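Long-range contact in PHOX (Pseudomonas fluorescens, PDB 4A9V), which hydrolyses phosphate monoesters as an alkaline phosphatase, using an iron-calcium cofactor held in a beta-propeller fold: residues K80-M85 against V121-R126. Sequence-based numbering, arbitrary orientation. Where two conformers were deposited one is given.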
loop_
_atom_site.group_PDB
_atom_site.type_symbol
_atom_site.label_atom_id
_atom_site.label_comp_id
_atom_site.label_asym_id
_atom_site.label_seq_id
_atom_site.Cartn_x
_atom_site.Cartn_y
_atom_site.Cartn_z
ATOM N N LYS A 80 21.543 -16.845 -7.816
ATOM C CA LYS A 80 21.146 -15.795 -8.754
ATOM C C LYS A 80 19.818 -16.138 -9.426
ATOM O O LYS A 80 19.135 -15.275 -9.976
ATOM C CB LYS A 80 22.238 -15.627 -9.819
ATOM C CG LYS A 80 21.901 -14.635 -10.919
ATOM C CD LYS A 80 23.088 -14.383 -11.836
ATOM C CE LYS A 80 22.712 -13.474 -12.997
ATOM N NZ LYS A 80 23.865 -13.192 -13.898
ATOM N N ASN A 81 19.485 -17.419 -9.421
ATOM C CA ASN A 81 18.268 -17.898 -10.081
ATOM C C ASN A 81 17.136 -18.251 -9.125
ATOM O O ASN A 81 16.170 -18.896 -9.515
ATOM C CB ASN A 81 18.584 -19.081 -10.991
ATOM C CG ASN A 81 19.347 -18.669 -12.228
ATOM O OD1 ASN A 81 19.230 -17.541 -12.693
ATOM N ND2 ASN A 81 20.138 -19.578 -12.759
ATOM N N ARG A 82 17.230 -17.744 -7.901
ATOM C CA ARG A 82 16.173 -17.911 -6.898
ATOM C C ARG A 82 15.879 -16.545 -6.289
ATOM O O ARG A 82 16.769 -15.704 -6.175
ATOM C CB ARG A 82 16.599 -18.873 -5.773
ATOM C CG ARG A 82 16.823 -20.326 -6.174
ATOM C CD ARG A 82 17.276 -21.167 -4.984
ATOM N NE ARG A 82 16.165 -21.523 -4.104
ATOM C CZ ARG A 82 16.298 -22.197 -2.969
ATOM N NH1 ARG A 82 17.499 -22.599 -2.575
ATOM N NH2 ARG A 82 15.237 -22.421 -2.201
ATOM N N ALA A 83 14.649 -16.364 -5.812
ATOM C CA ALA A 83 14.282 -15.163 -5.059
ATOM C C ALA A 83 13.060 -15.499 -4.227
ATOM O O ALA A 83 12.346 -16.461 -4.519
ATOM C CB ALA A 83 13.985 -14.001 -5.994
ATOM N N LEU A 84 12.819 -14.714 -3.185
ATOM C CA LEU A 84 11.549 -14.765 -2.481
ATOM C C LEU A 84 10.766 -13.505 -2.798
ATOM O O LEU A 84 11.332 -12.431 -2.939
ATOM C CB LEU A 84 11.743 -14.883 -0.963
ATOM C CG LEU A 84 12.571 -16.072 -0.476
ATOM C CD1 LEU A 84 12.531 -16.102 1.043
ATOM C CD2 LEU A 84 12.058 -17.385 -1.052
ATOM N N MET A 85 9.448 -13.636 -2.865
ATOM C CA MET A 85 8.573 -12.481 -2.935
ATOM C C MET A 85 7.607 -12.528 -1.767
ATOM O O MET A 85 7.075 -13.586 -1.444
ATOM C CB MET A 85 7.805 -12.482 -4.255
ATOM C CG MET A 85 8.712 -12.311 -5.448
ATOM S SD MET A 85 7.873 -12.299 -7.048
ATOM C CE MET A 85 7.060 -10.703 -7.015
ATOM N N VAL A 121 4.095 -15.327 1.200
ATOM C CA VAL A 121 5.510 -15.424 0.859
ATOM C C VAL A 121 5.695 -16.605 -0.081
ATOM O O VAL A 121 5.191 -17.697 0.192
ATOM C CB VAL A 121 6.388 -15.635 2.111
ATOM C CG1 VAL A 121 7.861 -15.691 1.730
ATOM C CG2 VAL A 121 6.140 -14.542 3.135
ATOM N N ILE A 122 6.325 -16.347 -1.225
ATOM C CA ILE A 122 6.546 -17.380 -2.229
ATOM C C ILE A 122 7.985 -17.379 -2.711
ATOM O O ILE A 122 8.641 -16.341 -2.741
ATOM C CB ILE A 122 5.597 -17.225 -3.435
ATOM C CG1 ILE A 122 5.876 -15.934 -4.215
ATOM C CG2 ILE A 122 4.144 -17.307 -2.984
ATOM C CD1 ILE A 122 5.067 -15.821 -5.493
ATOM N N GLU A 123 8.471 -18.551 -3.107
ATOM C CA GLU A 123 9.709 -18.656 -3.854
ATOM C C GLU A 123 9.431 -18.592 -5.345
ATOM O O GLU A 123 8.489 -19.219 -5.842
ATOM C CB GLU A 123 10.437 -19.957 -3.513
ATOM C CG GLU A 123 11.737 -20.098 -4.291
ATOM C CD GLU A 123 12.538 -21.343 -3.981
ATOM O OE1 GLU A 123 12.411 -21.885 -2.867
ATOM O OE2 GLU A 123 13.420 -21.666 -4.800
ATOM N N VAL A 124 10.292 -17.867 -6.055
ATOM C CA VAL A 124 10.325 -17.910 -7.506
ATOM C C VAL A 124 11.715 -18.334 -7.967
ATOM O O VAL A 124 12.720 -18.081 -7.296
ATOM C CB VAL A 124 9.923 -16.552 -8.127
ATOM C CG1 VAL A 124 8.470 -16.256 -7.810
ATOM C CG2 VAL A 124 10.812 -15.423 -7.633
ATOM N N GLN A 125 11.764 -19.017 -9.100
ATOM C CA GLN A 125 13.015 -19.501 -9.662
ATOM C C GLN A 125 13.020 -19.178 -11.143
ATOM O O GLN A 125 11.990 -19.262 -11.814
ATOM C CB GLN A 125 13.146 -21.014 -9.471
ATOM C CG GLN A 125 13.730 -21.442 -8.133
ATOM C CD GLN A 125 13.843 -22.952 -8.001
ATOM O OE1 GLN A 125 13.711 -23.682 -8.985
ATOM N NE2 GLN A 125 13.955 -23.431 -6.764
ATOM N N ARG A 126 14.205 -18.919 -11.667
ATOM C CA ARG A 126 14.345 -18.579 -13.061
ATOM C C ARG A 126 14.759 -19.812 -13.834
ATOM O O ARG A 126 15.766 -20.451 -13.519
ATOM C CB ARG A 126 15.378 -17.484 -13.240
ATOM C CG ARG A 126 15.650 -17.187 -14.696
ATOM C CD ARG A 126 16.327 -15.850 -14.878
ATOM N NE ARG A 126 17.414 -15.632 -13.930
ATOM C CZ ARG A 126 17.898 -14.430 -13.655
ATOM N NH1 ARG A 126 17.384 -13.372 -14.267
ATOM N NH2 ARG A 126 18.812 -14.272 -12.711
#
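Arg82 grips the carboxylate of Glu123 side-on, NE meeting OE2 at 2.8 Å and NH2 meeting OE1 at 3.0 Å, in a two-point salt bridge. The fit is not flat: guanidinium and carboxylate planes lie 35° apart, and NE reaches OE2 from above the carboxylate. Gln125, lying alongside Arg82, brings its NE2 to the same OE2 (2.7 Å) from the opposite face. With CG of Glu123 anti to the backbone N (chi1 180°), its extended chain passes Ala83 O en route to Arg82, while Ser137 on the next strand hydrogen-bonds OE1. Shortening Glu123 to an alanine would probably leave the Arg82 guanidinium without its carboxylate mate and the Gln125 amide free to turn.

At the corner preceding strand 82-89, Arg126 and Asn81 cross nearly perpendicularly, amide and guanidinium planes 84° apart. Asn81 OD1 sits at the guanidinium edge, 2.9 Å from Arg126 NE; Arg126 NH2 adds a weak bond to Lys80 O, and its NH1 pairs with Asp541.

The face bearing Ala83, Met85, Ile122 and Val124 is apolar. Ala83 CB touches Val124 CG2 at 3.8 Å, and Met85, bent at its end, lays SD near Val124 CG1. Both Met85 and Val124 pack on Leu35 of strand 30-37. Reciprocal N-H...O bonds link Ala83 with Val124 and Met85 with Ile122, the antiparallel pairing of the two middle strands in a four-stranded propeller sheet. Polar pairing concentrates on the Glu123 face, where Leu84 CD2 packs on Glu123 CB; donor groups of Arg82, Gln125 and Ser137 probably keep buried Glu123 ionised, while the other face joins the neighbouring sheet through apolar contacts.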